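PDB 5CB8: probable adenylyl-sulfate kinase from Synechocystis sp., which phosphorylates adenosine 5'-phosphosulfate at its 3' position with ATP to make 3'-phosphoadenylyl sulfate, the activated form of sulfate. Local coordinates for residues B[57-62]-B[98-103]; B[67-72]-B[80-85]; B[106-111]-B[160-165]. All blocks are in the same frame, centred on the assembly; numbering follows the deposited sequence.

Contact 1 lies in the core: two parallel strands of the central sheet, 57-60 and 99-103, joined by backbone hydrogen bonds with mostly aliphatic side chains on both faces and the polar Asp60 and Ser103 at the ligand end. Contact 2, also buried and nested in the chain between those strands, replaces regular backbone pairing with side-chain bonds between loop 67-72 and helix 76-94, and like contact 1 it reaches the second subunit. Contact 3 is only partly buried and joins two loop segments, one leading into helix 109-119, through one backbone bond, a glutamate and proline-tyrosine packing. All three touch the bound adenosine-5'-phosphosulfate, and contacts 2 and 3 meet where Ile83 packs on Ser106 and Ile111.

Contact 1. Residues B[57-62]-B[98-103]; sequences EVLDGD and VIVLVS. With ADX (adenosine-5'-phosphosulfate), chain G.
One edge of this chain's P-loop kinase sheet, where it opens into the adenosine-5'-phosphosulfate pocket, is built from strands 57-60 and 99-103, running parallel with their axes 4.7 Å apart. Glu57 N gives its hydrogen to Ile99 O, Leu101 N to Glu57 O, Leu59 N to Leu101 O and Ser103 N to Leu59 O. Gly61 N continues the series onto Ser103 O at 2.7 Å, nearly straight at 174°. On one face Leu59 sends its CD1 branch obliquely across to Val100 CG1, 4.0 Å away, beneath helix 76-94; on the other, Val58 CG2 meets Leu101 CD2 at 4.2 Å, and Val58 also packs on helix 38-50. The two strands are successive parallel strands linked through helix 76-94, a beta-alpha-beta crossover. At their C-terminal ends Asp60 caps helix 61-64: with CG anti to the backbone N (chi1 -177°) its carboxylate is carried forward to Asp62 N, which meets OD1 from above the carboxylate plane, 3.1 Å away. A water joins the same OD1 to Ser103 OG, 2.9 Å from the water. Asp62 turns outward to the ligand, its OD1 taking the hydrogen of the ribose O3' at 3.0 Å, while OD2 forms a salt bridge with Lys140. At the other end Glu57 bends away from the sheet to a salt bridge with Arg95 of the second subunit.

Contact 2. Residues B[67-72]-B[80-85]; sequences NLTKGL and DTNIRR. With ADX (adenosine-5'-phosphosulfate), chain G; SO4 (sulfate ion), chain I.
The side chains of Thr69 and Asn82 cross at about a right angle, Thr69 OG1 donating to Asn82 OD1 at 2.7 Å. The amide's other end faces the ligand: Asn82 ND2 gives a hydrogen bond to O1B of adenosine-5'-phosphosulfate at 3.0 Å and a weak one to O1A. Asn82 thus spans loop and substrate, and the threonine bond to OD1 probably fixes the amide's flip, with ND2 toward the sulfate and phosphate groups. Arg85 serves the loop backbone. Its chain is bent at chi3 (-59°), which brings NH1 to Leu68 O at 3.0 Å, in the guanidinium plane and on a carbonyl lone pair. A water in that plane also accepts from NH1, at 2.9 Å, and donates to Lys70 O. Leu72 CD1 covers one guanidinium face and reaches Asn82 CB at 3.8 Å. Farther round the helix, Arg84 NH1 donates to a bound sulfate ion at its O4, 3.0 Å away, and Arg84 NE pairs with Glu114. The loop, two overlapping beta turns, leads from helix 61-64 toward helix 76-94 and folds against it beside the second subunit, whose Leu68 packs on Arg85, with helix 109-119 touching Asp80, Ile83 and Arg84.

Contact 3. Residues B[106-111]-B[160-165]; sequences SPYAAI and PYEPPT. With ADX (adenosine-5'-phosphosulfate), chain G.
The active-site loop after strand 99-103, carrying Ser106, probably the site of a phosphoserine intermediate, is fastened here to the proline-rich segment 160-165. Pro107 O accepts from Glu162 N at 2.9 Å, in the carbonyl plane, and Pro107 CB lies 3.3 Å from Pro160 O. Tyr161 swings its CG anti to the backbone N (chi1 -179°), which sets ring atom CD1 3.6 Å from Pro107 CA; its hydroxyl is bonded to Thr31. Beyond this the extended chain of Glu162 reaches the start of helix 109-119, where OE1 takes the hydrogen of Ala109 N at 2.9 Å on the anti side of the carboxylate. A water bridges the same oxygen to Ala110 N, 2.8 Å from the water. The carboxylate thereby holds one amide of the helix's first turn directly and a second through water, where the helix dipole would probably favour its negative charge. Its plane stands about 80° from the Tyr108 ring, with OE2 3.8 Å from CD1 of that ring. Toward the substrate, Ser106 N donates to O2B of adenosine-5'-phosphosulfate at 2.8 Å; Ser106 OG is hydrogen-bonded to Ala104 O, Trp29 and Thr31. This enzyme uses that amide to hold the sulfate group, on one of the loops beyond the C-terminal ends of parallel strands that are characteristic of the P-loop kinase fold.

Contact 1. Residues B[57-62]-B[98-103]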
loop_
_atom_site.group_PDB
_atom_site.type_symbol
_atom_site.label_atom_id
_atom_site.label_comp_id
_atom_site.label_asym_id
_atom_site.label_seq_id
_atom_site.Cartn_x
_atom_site.Cartn_y
_atom_site.Cartn_z
ATOM N N GLU B 57 -6.510 -3.787 -9.605
ATOM C CA GLU B 57 -5.098 -3.474 -9.387
ATOM C C GLU B 57 -4.333 -4.782 -9.340
ATOM O O GLU B 57 -4.829 -5.773 -8.807
ATOM C CB GLU B 57 -4.891 -2.710 -8.072
ATOM C CG GLU B 57 -5.483 -1.287 -8.056
ATOM C CD GLU B 57 -4.832 -0.365 -9.078
ATOM O OE1 GLU B 57 -3.696 -0.652 -9.526
ATOM O OE2 GLU B 57 -5.460 0.658 -9.437
ATOM N N VAL B 58 -3.132 -4.796 -9.904
ATOM C CA VAL B 58 -2.294 -5.994 -9.849
ATOM C C VAL B 58 -1.123 -5.734 -8.925
ATOM O O VAL B 58 -0.466 -4.698 -9.040
ATOM C CB VAL B 58 -1.754 -6.356 -11.237
ATOM C CG1 VAL B 58 -0.815 -7.561 -11.154
ATOM C CG2 VAL B 58 -2.904 -6.649 -12.175
ATOM N N LEU B 59 -0.882 -6.651 -7.990
ATOM C CA LEU B 59 0.302 -6.578 -7.142
ATOM C C LEU B 59 1.122 -7.840 -7.389
ATOM O O LEU B 59 0.845 -8.898 -6.822
ATOM C CB LEU B 59 -0.086 -6.427 -5.660
ATOM C CG LEU B 59 -0.861 -5.146 -5.287
ATOM C CD1 LEU B 59 -1.343 -5.197 -3.833
ATOM C CD2 LEU B 59 -0.008 -3.894 -5.513
ATOM N N ASP B 60 2.108 -7.719 -8.274
ATOM C CA ASP B 60 2.981 -8.817 -8.667
ATOM C C ASP B 60 4.250 -8.727 -7.832
ATOM O O ASP B 60 4.937 -7.698 -7.850
ATOM C CB ASP B 60 3.304 -8.655 -10.160
ATOM C CG ASP B 60 4.167 -9.785 -10.729
ATOM O OD1 ASP B 60 4.822 -10.532 -9.971
ATOM O OD2 ASP B 60 4.204 -9.904 -11.972
ATOM N N GLY B 61 4.568 -9.800 -7.106
ATOM C CA GLY B 61 5.752 -9.824 -6.256
ATOM C C GLY B 61 7.032 -9.335 -6.921
ATOM O O GLY B 61 7.799 -8.568 -6.314
ATOM N N ASP B 62 7.274 -9.783 -8.154
ATOM C CA ASP B 62 8.472 -9.379 -8.893
ATOM C C ASP B 62 8.501 -7.871 -9.086
ATOM O O ASP B 62 9.565 -7.251 -9.086
ATOM C CB ASP B 62 8.504 -10.001 -10.287
ATOM C CG ASP B 62 8.503 -11.520 -10.276
ATOM O OD1 ASP B 62 8.719 -12.132 -9.208
ATOM O OD2 ASP B 62 8.287 -12.098 -11.370
ATOM N N VAL B 98 -12.330 -2.644 -4.838
ATOM C CA VAL B 98 -11.396 -2.986 -5.910
ATOM C C VAL B 98 -11.117 -4.494 -5.980
ATOM O O VAL B 98 -11.031 -5.172 -4.950
ATOM C CB VAL B 98 -10.063 -2.225 -5.743
ATOM C CG1 VAL B 98 -9.163 -2.442 -6.944
ATOM C CG2 VAL B 98 -10.318 -0.736 -5.564
ATOM N N ILE B 99 -10.991 -5.019 -7.198
ATOM C CA ILE B 99 -10.554 -6.393 -7.398
ATOM C C ILE B 99 -9.028 -6.374 -7.440
ATOM O O ILE B 99 -8.436 -5.701 -8.281
ATOM C CB ILE B 99 -11.104 -6.973 -8.718
ATOM C CG1 ILE B 99 -12.618 -7.188 -8.621
ATOM C CG2 ILE B 99 -10.413 -8.285 -9.061
ATOM C CD1 ILE B 99 -13.279 -7.577 -9.948
ATOM N N VAL B 100 -8.389 -7.090 -6.519
ATOM C CA VAL B 100 -6.933 -7.072 -6.425
ATOM C C VAL B 100 -6.364 -8.413 -6.863
ATOM O O VAL B 100 -6.740 -9.457 -6.322
ATOM C CB VAL B 100 -6.478 -6.785 -4.979
ATOM C CG1 VAL B 100 -4.947 -6.656 -4.912
ATOM C CG2 VAL B 100 -7.143 -5.515 -4.470
ATOM N N LEU B 101 -5.473 -8.389 -7.853
ATOM C CA LEU B 101 -4.803 -9.614 -8.300
ATOM C C LEU B 101 -3.405 -9.646 -7.712
ATOM O O LEU B 101 -2.570 -8.815 -8.064
ATOM C CB LEU B 101 -4.689 -9.650 -9.831
ATOM C CG LEU B 101 -5.857 -10.146 -10.685
ATOM C CD1 LEU B 101 -7.184 -9.664 -10.174
ATOM C CD2 LEU B 101 -5.680 -9.742 -12.142
ATOM N N VAL B 102 -3.143 -10.599 -6.824
ATOM C CA VAL B 102 -1.804 -10.739 -6.244
ATOM C C VAL B 102 -1.113 -11.950 -6.844
ATOM O O VAL B 102 -1.717 -13.020 -6.973
ATOM C CB VAL B 102 -1.863 -10.901 -4.720
ATOM C CG1 VAL B 102 -0.453 -11.168 -4.146
ATOM C CG2 VAL B 102 -2.468 -9.650 -4.081
ATOM N N SER B 103 0.146 -11.777 -7.233
ATOM C CA SER B 103 0.954 -12.891 -7.705
ATOM C C SER B 103 2.245 -12.881 -6.901
ATOM O O SER B 103 3.085 -11.998 -7.080
ATOM C CB SER B 103 1.276 -12.739 -9.191
ATOM O OG SER B 103 2.083 -13.815 -9.645
HETATM S SB ADX G . 7.913 -14.264 -1.713
HETATM O O1B ADX G . 8.287 -13.163 -0.818
HETATM O O2B ADX G . 6.454 -14.319 -1.919
HETATM O O3B ADX G . 8.415 -15.525 -1.150
HETATM P PA ADX G . 8.093 -13.100 -4.213
HETATM O O1A ADX G . 7.803 -11.710 -3.655
HETATM O O2A ADX G . 6.930 -13.656 -5.027
HETATM O O3A ADX G . 8.585 -14.077 -3.056
HETATM O "O5'" ADX G . 9.371 -12.966 -5.170
HETATM C "C5'" ADX G . 9.807 -14.078 -5.894
HETATM C "C4'" ADX G . 10.587 -13.758 -7.046
HETATM O "O4'" ADX G . 11.916 -13.310 -6.594
HETATM C "C3'" ADX G . 10.801 -14.938 -7.889
HETATM O "O3'" ADX G . 9.963 -14.879 -8.958
HETATM C "C2'" ADX G . 12.204 -14.839 -8.354
HETATM O "O2'" ADX G . 12.242 -14.251 -9.572
HETATM C "C1'" ADX G . 12.901 -13.942 -7.385
HETATM N N9 ADX G . 13.849 -14.574 -6.512
HETATM C C8 ADX G . 15.113 -14.156 -6.263
HETATM N N7 ADX G . 15.623 -14.897 -5.274
HETATM C C5 ADX G . 14.683 -15.789 -4.873
HETATM C C6 ADX G . 14.664 -16.777 -3.889
HETATM N N6 ADX G . 15.806 -16.982 -3.015
HETATM N N1 ADX G . 13.547 -17.520 -3.739
HETATM C C2 ADX G . 12.462 -17.303 -4.515
HETATM N N3 ADX G . 12.448 -16.353 -5.462
HETATM C C4 ADX G . 13.542 -15.580 -5.663
HETATM O O HOH W 1 4.877 -13.158 -9.562
#

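Contact 2. Residues B[67-72]-B[80-85]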
loop_
_atom_site.group_PDB
_atom_site.type_symbol
_atom_site.label_atom_id
_atom_site.label_comp_id
_atom_site.label_asym_id
_atom_site.label_seq_id
_atom_site.Cartn_x
_atom_site.Cartn_y
_atom_site.Cartn_z
ATOM N N ASN B 67 9.457 -1.579 -5.766
ATOM C CA ASN B 67 8.894 -0.350 -5.187
ATOM C C ASN B 67 8.408 -0.531 -3.743
ATOM O O ASN B 67 9.170 -0.296 -2.793
ATOM C CB ASN B 67 7.808 0.284 -6.091
ATOM C CG ASN B 67 6.732 -0.713 -6.547
ATOM O OD1 ASN B 67 6.146 -1.442 -5.743
ATOM N ND2 ASN B 67 6.453 -0.720 -7.846
ATOM N N LEU B 68 7.153 -0.937 -3.592
ATOM C CA LEU B 68 6.532 -1.189 -2.289
ATOM C C LEU B 68 7.405 -1.997 -1.333
ATOM O O LEU B 68 7.485 -1.693 -0.133
ATOM C CB LEU B 68 5.206 -1.934 -2.485
ATOM C CG LEU B 68 4.401 -2.236 -1.215
ATOM C CD1 LEU B 68 3.901 -0.949 -0.592
ATOM C CD2 LEU B 68 3.235 -3.177 -1.498
ATOM N N THR B 69 8.052 -3.041 -1.847
ATOM C CA THR B 69 8.853 -3.895 -0.972
ATOM C C THR B 69 10.314 -3.944 -1.395
ATOM O O THR B 69 11.020 -4.922 -1.147
ATOM C CB THR B 69 8.252 -5.307 -0.836
ATOM O OG1 THR B 69 8.023 -5.867 -2.137
ATOM C CG2 THR B 69 6.920 -5.241 -0.109
ATOM N N LYS B 70 10.768 -2.865 -2.020
ATOM C CA LYS B 70 12.178 -2.726 -2.353
ATOM C C LYS B 70 12.982 -2.776 -1.058
ATOM O O LYS B 70 12.542 -2.251 -0.030
ATOM C CB LYS B 70 12.410 -1.399 -3.070
ATOM C CG LYS B 70 13.822 -1.197 -3.599
ATOM C CD LYS B 70 13.947 0.189 -4.239
ATOM C CE LYS B 70 15.365 0.476 -4.727
ATOM N NZ LYS B 70 15.509 1.889 -5.197
ATOM N N GLY B 71 14.137 -3.427 -1.089
ATOM C CA GLY B 71 14.968 -3.508 0.101
ATOM C C GLY B 71 14.866 -4.834 0.838
ATOM O O GLY B 71 15.726 -5.159 1.648
ATOM N N LEU B 72 13.812 -5.598 0.570
ATOM C CA LEU B 72 13.638 -6.891 1.224
ATOM C C LEU B 72 14.323 -7.991 0.425
ATOM O O LEU B 72 14.366 -7.942 -0.812
ATOM C CB LEU B 72 12.154 -7.221 1.379
ATOM C CG LEU B 72 11.324 -6.263 2.233
ATOM C CD1 LEU B 72 9.878 -6.740 2.333
ATOM C CD2 LEU B 72 11.939 -6.106 3.618
ATOM N N ASP B 80 8.087 -12.794 5.046
ATOM C CA ASP B 80 6.917 -12.492 5.873
ATOM C C ASP B 80 6.561 -11.013 5.761
ATOM O O ASP B 80 5.393 -10.650 5.591
ATOM C CB ASP B 80 7.146 -12.875 7.345
ATOM C CG ASP B 80 7.104 -14.379 7.577
ATOM O OD1 ASP B 80 6.839 -15.130 6.615
ATOM O OD2 ASP B 80 7.317 -14.815 8.732
ATOM N N THR B 81 7.571 -10.158 5.865
ATOM C CA THR B 81 7.334 -8.723 5.747
ATOM C C THR B 81 6.741 -8.413 4.381
ATOM O O THR B 81 5.779 -7.643 4.266
ATOM C CB THR B 81 8.622 -7.925 5.942
ATOM O OG1 THR B 81 9.119 -8.167 7.261
ATOM C CG2 THR B 81 8.356 -6.428 5.765
ATOM N N ASN B 82 7.314 -9.026 3.349
ATOM C CA ASN B 82 6.870 -8.785 1.978
ATOM C C ASN B 82 5.395 -9.124 1.801
ATOM O O ASN B 82 4.593 -8.295 1.353
ATOM C CB ASN B 82 7.746 -9.592 1.010
ATOM C CG ASN B 82 7.369 -9.375 -0.454
ATOM O OD1 ASN B 82 7.353 -8.240 -0.949
ATOM N ND2 ASN B 82 7.092 -10.467 -1.162
ATOM N N ILE B 83 5.029 -10.341 2.178
ATOM C CA ILE B 83 3.657 -10.796 2.008
ATOM C C ILE B 83 2.685 -9.996 2.875
ATOM O O ILE B 83 1.596 -9.630 2.421
ATOM C CB ILE B 83 3.536 -12.298 2.290
ATOM C CG1 ILE B 83 4.378 -13.076 1.271
ATOM C CG2 ILE B 83 2.081 -12.739 2.241
ATOM C CD1 ILE B 83 4.096 -12.702 -0.190
ATOM N N ARG B 84 3.070 -9.714 4.115
ATOM C CA ARG B 84 2.208 -8.907 4.981
ATOM C C ARG B 84 1.980 -7.496 4.430
ATOM O O ARG B 84 0.884 -6.930 4.585
ATOM C CB ARG B 84 2.766 -8.867 6.412
ATOM C CG ARG B 84 2.501 -10.157 7.189
ATOM C CD ARG B 84 3.341 -10.229 8.440
ATOM N NE ARG B 84 2.895 -11.308 9.319
ATOM C CZ ARG B 84 3.660 -11.890 10.234
ATOM N NH1 ARG B 84 4.923 -11.507 10.378
ATOM N NH2 ARG B 84 3.157 -12.850 11.003
ATOM N N ARG B 85 2.992 -6.929 3.774
ATOM C CA ARG B 85 2.856 -5.576 3.231
ATOM C C ARG B 85 1.963 -5.574 1.993
ATOM O O ARG B 85 1.129 -4.682 1.815
ATOM C CB ARG B 85 4.226 -4.970 2.902
ATOM C CG ARG B 85 4.167 -3.470 2.595
ATOM C CD ARG B 85 5.570 -2.886 2.418
ATOM N NE ARG B 85 6.390 -3.066 3.617
ATOM C CZ ARG B 85 7.720 -3.000 3.627
ATOM N NH1 ARG B 85 8.382 -2.759 2.508
ATOM N NH2 ARG B 85 8.391 -3.158 4.762
HETATM S SB ADX G . 7.913 -14.264 -1.713
HETATM O O1B ADX G . 8.287 -13.163 -0.818
HETATM O O2B ADX G . 6.454 -14.319 -1.919
HETATM O O3B ADX G . 8.415 -15.525 -1.150
HETATM P PA ADX G . 8.093 -13.100 -4.213
HETATM O O1A ADX G . 7.803 -11.710 -3.655
HETATM O O2A ADX G . 6.930 -13.656 -5.027
HETATM O O3A ADX G . 8.585 -14.077 -3.056
HETATM O "O5'" ADX G . 9.371 -12.966 -5.170
HETATM C "C5'" ADX G . 9.807 -14.078 -5.894
HETATM C "C4'" ADX G . 10.587 -13.758 -7.046
HETATM O "O4'" ADX G . 11.916 -13.310 -6.594
HETATM C "C3'" ADX G . 10.801 -14.938 -7.889
HETATM O "O3'" ADX G . 9.963 -14.879 -8.958
HETATM C "C2'" ADX G . 12.204 -14.839 -8.354
HETATM O "O2'" ADX G . 12.242 -14.251 -9.572
HETATM C "C1'" ADX G . 12.901 -13.942 -7.385
HETATM N N9 ADX G . 13.849 -14.574 -6.512
HETATM C C8 ADX G . 15.113 -14.156 -6.263
HETATM N N7 ADX G . 15.623 -14.897 -5.274
HETATM C C5 ADX G . 14.683 -15.789 -4.873
HETATM C C6 ADX G . 14.664 -16.777 -3.889
HETATM N N6 ADX G . 15.806 -16.982 -3.015
HETATM N N1 ADX G . 13.547 -17.520 -3.739
HETATM C C2 ADX G . 12.462 -17.303 -4.515
HETATM N N3 ADX G . 12.448 -16.353 -5.462
HETATM C C4 ADX G . 13.542 -15.580 -5.663
HETATM S S SO4 I . 6.416 -7.793 9.590
HETATM O O1 SO4 I . 5.307 -7.224 8.820
HETATM O O2 SO4 I . 7.647 -7.076 9.232
HETATM O O3 SO4 I . 6.150 -7.619 11.021
HETATM O O4 SO4 I . 6.564 -9.236 9.301
HETATM O O HOH W 2 11.317 -2.568 2.478
#

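Contact 3. Residues B[106-111]-B[160-165]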
loop_
_atom_site.group_PDB
_atom_site.type_symbol
_atom_site.label_atom_id
_atom_site.label_comp_id
_atom_site.label_asym_id
_atom_site.label_seq_id
_atom_site.Cartn_x
_atom_site.Cartn_y
_atom_site.Cartn_z
ATOM N N SER B 106 4.717 -16.484 -1.979
ATOM C CA SER B 106 4.046 -16.625 -0.678
ATOM C C SER B 106 4.082 -18.056 -0.144
ATOM O O SER B 106 3.040 -18.710 -0.007
ATOM C CB SER B 106 2.599 -16.118 -0.744
ATOM O OG SER B 106 1.910 -16.600 -1.891
ATOM N N PRO B 107 5.292 -18.540 0.177
ATOM C CA PRO B 107 5.528 -19.964 0.432
ATOM C C PRO B 107 5.066 -20.426 1.807
ATOM O O PRO B 107 5.005 -21.633 2.025
ATOM C CB PRO B 107 7.049 -20.084 0.327
ATOM C CG PRO B 107 7.551 -18.736 0.785
ATOM C CD PRO B 107 6.532 -17.743 0.268
ATOM N N TYR B 108 4.739 -19.506 2.711
ATOM C CA TYR B 108 4.282 -19.914 4.045
ATOM C C TYR B 108 2.760 -19.894 4.219
ATOM O O TYR B 108 2.126 -18.828 4.169
ATOM C CB TYR B 108 4.973 -19.077 5.130
ATOM C CG TYR B 108 6.465 -19.339 5.172
ATOM C CD1 TYR B 108 6.964 -20.487 5.772
ATOM C CD2 TYR B 108 7.364 -18.460 4.577
ATOM C CE1 TYR B 108 8.320 -20.749 5.802
ATOM C CE2 TYR B 108 8.734 -18.715 4.600
ATOM C CZ TYR B 108 9.202 -19.863 5.216
ATOM O OH TYR B 108 10.558 -20.132 5.253
ATOM N N ALA B 109 2.184 -21.074 4.453
ATOM C CA ALA B 109 0.733 -21.220 4.594
ATOM C C ALA B 109 0.140 -20.361 5.714
ATOM O O ALA B 109 -0.917 -19.745 5.536
ATOM C CB ALA B 109 0.362 -22.695 4.796
ATOM N N ALA B 110 0.800 -20.326 6.872
ATOM C CA ALA B 110 0.267 -19.563 8.006
ATOM C C ALA B 110 0.161 -18.072 7.685
ATOM O O ALA B 110 -0.739 -17.386 8.170
ATOM C CB ALA B 110 1.121 -19.783 9.260
ATOM N N ILE B 111 1.094 -17.567 6.887
ATOM C CA ILE B 111 1.061 -16.165 6.469
ATOM C C ILE B 111 -0.053 -15.921 5.440
ATOM O O ILE B 111 -0.772 -14.923 5.525
ATOM C CB ILE B 111 2.396 -15.727 5.859
ATOM C CG1 ILE B 111 3.539 -15.942 6.863
ATOM C CG2 ILE B 111 2.320 -14.261 5.417
ATOM C CD1 ILE B 111 3.429 -15.067 8.098
ATOM N N PRO B 160 11.500 -23.389 1.989
ATOM C CA PRO B 160 10.214 -24.098 1.963
ATOM C C PRO B 160 9.252 -23.625 0.880
ATOM O O PRO B 160 9.285 -22.459 0.477
ATOM C CB PRO B 160 9.602 -23.765 3.336
ATOM C CG PRO B 160 10.750 -23.341 4.193
ATOM C CD PRO B 160 11.703 -22.651 3.251
ATOM N N TYR B 161 8.403 -24.531 0.402
ATOM C CA TYR B 161 7.147 -24.112 -0.213
ATOM C C TYR B 161 6.074 -24.979 0.407
ATOM O O TYR B 161 6.132 -26.215 0.323
ATOM C CB TYR B 161 7.104 -24.220 -1.749
ATOM C CG TYR B 161 5.748 -23.728 -2.223
ATOM C CD1 TYR B 161 5.463 -22.362 -2.250
ATOM C CD2 TYR B 161 4.730 -24.618 -2.551
ATOM C CE1 TYR B 161 4.210 -21.899 -2.626
ATOM C CE2 TYR B 161 3.480 -24.167 -2.922
ATOM C CZ TYR B 161 3.225 -22.808 -2.955
ATOM O OH TYR B 161 1.974 -22.353 -3.327
ATOM N N GLU B 162 5.114 -24.338 1.056
ATOM C CA GLU B 162 4.041 -25.061 1.729
ATOM C C GLU B 162 2.768 -24.942 0.900
ATOM O O GLU B 162 2.124 -23.894 0.891
ATOM C CB GLU B 162 3.823 -24.486 3.133
ATOM C CG GLU B 162 5.093 -24.478 3.988
ATOM C CD GLU B 162 4.896 -23.824 5.346
ATOM O OE1 GLU B 162 3.899 -23.089 5.522
ATOM O OE2 GLU B 162 5.745 -24.036 6.243
ATOM N N PRO B 163 2.401 -26.021 0.197
ATOM C CA PRO B 163 1.282 -25.926 -0.746
ATOM C C PRO B 163 -0.056 -25.760 -0.039
ATOM O O PRO B 163 -0.265 -26.347 1.023
ATOM C CB PRO B 163 1.325 -27.277 -1.471
ATOM C CG PRO B 163 1.971 -28.207 -0.499
ATOM C CD PRO B 163 2.985 -27.376 0.243
ATOM N N PRO B 164 -0.952 -24.947 -0.615
ATOM C CA PRO B 164 -2.305 -24.815 -0.073
ATOM C C PRO B 164 -2.965 -26.184 0.080
ATOM O O PRO B 164 -2.845 -27.028 -0.807
ATOM C CB PRO B 164 -3.022 -24.012 -1.161
ATOM C CG PRO B 164 -1.956 -23.128 -1.696
ATOM C CD PRO B 164 -0.712 -24.005 -1.725
ATOM N N THR B 165 -3.631 -26.410 1.204
ATOM C CA THR B 165 -4.320 -27.677 1.411
ATOM C C THR B 165 -5.793 -27.549 1.041
ATOM O O THR B 165 -6.461 -28.545 0.748
ATOM C CB THR B 165 -4.199 -28.148 2.863
ATOM O OG1 THR B 165 -4.586 -27.081 3.741
ATOM C CG2 THR B 165 -2.758 -28.569 3.167
HETATM S SB ADX G . 7.913 -14.264 -1.713
HETATM O O1B ADX G . 8.287 -13.163 -0.818
HETATM O O2B ADX G . 6.454 -14.319 -1.919
HETATM O O3B ADX G . 8.415 -15.525 -1.150
HETATM P PA ADX G . 8.093 -13.100 -4.213
HETATM O O1A ADX G . 7.803 -11.710 -3.655
HETATM O O2A ADX G . 6.930 -13.656 -5.027
HETATM O O3A ADX G . 8.585 -14.077 -3.056
HETATM O "O5'" ADX G . 9.371 -12.966 -5.170
HETATM C "C5'" ADX G . 9.807 -14.078 -5.894
HETATM C "C4'" ADX G . 10.587 -13.758 -7.046
HETATM O "O4'" ADX G . 11.916 -13.310 -6.594
HETATM C "C3'" ADX G . 10.801 -14.938 -7.889
HETATM O "O3'" ADX G . 9.963 -14.879 -8.958
HETATM C "C2'" ADX G . 12.204 -14.839 -8.354
HETATM O "O2'" ADX G . 12.242 -14.251 -9.572
HETATM C "C1'" ADX G . 12.901 -13.942 -7.385
HETATM N N9 ADX G . 13.849 -14.574 -6.512
HETATM C C8 ADX G . 15.113 -14.156 -6.263
HETATM N N7 ADX G . 15.623 -14.897 -5.274
HETATM C C5 ADX G . 14.683 -15.789 -4.873
HETATM C C6 ADX G . 14.664 -16.777 -3.889
HETATM N N6 ADX G . 15.806 -16.982 -3.015
HETATM N N1 ADX G . 13.547 -17.520 -3.739
HETATM C C2 ADX G . 12.462 -17.303 -4.515
HETATM N N3 ADX G . 12.448 -16.353 -5.462
HETATM C C4 ADX G . 13.542 -15.580 -5.663
HETATM O O HOH W 3 3.245 -21.541 7.655
#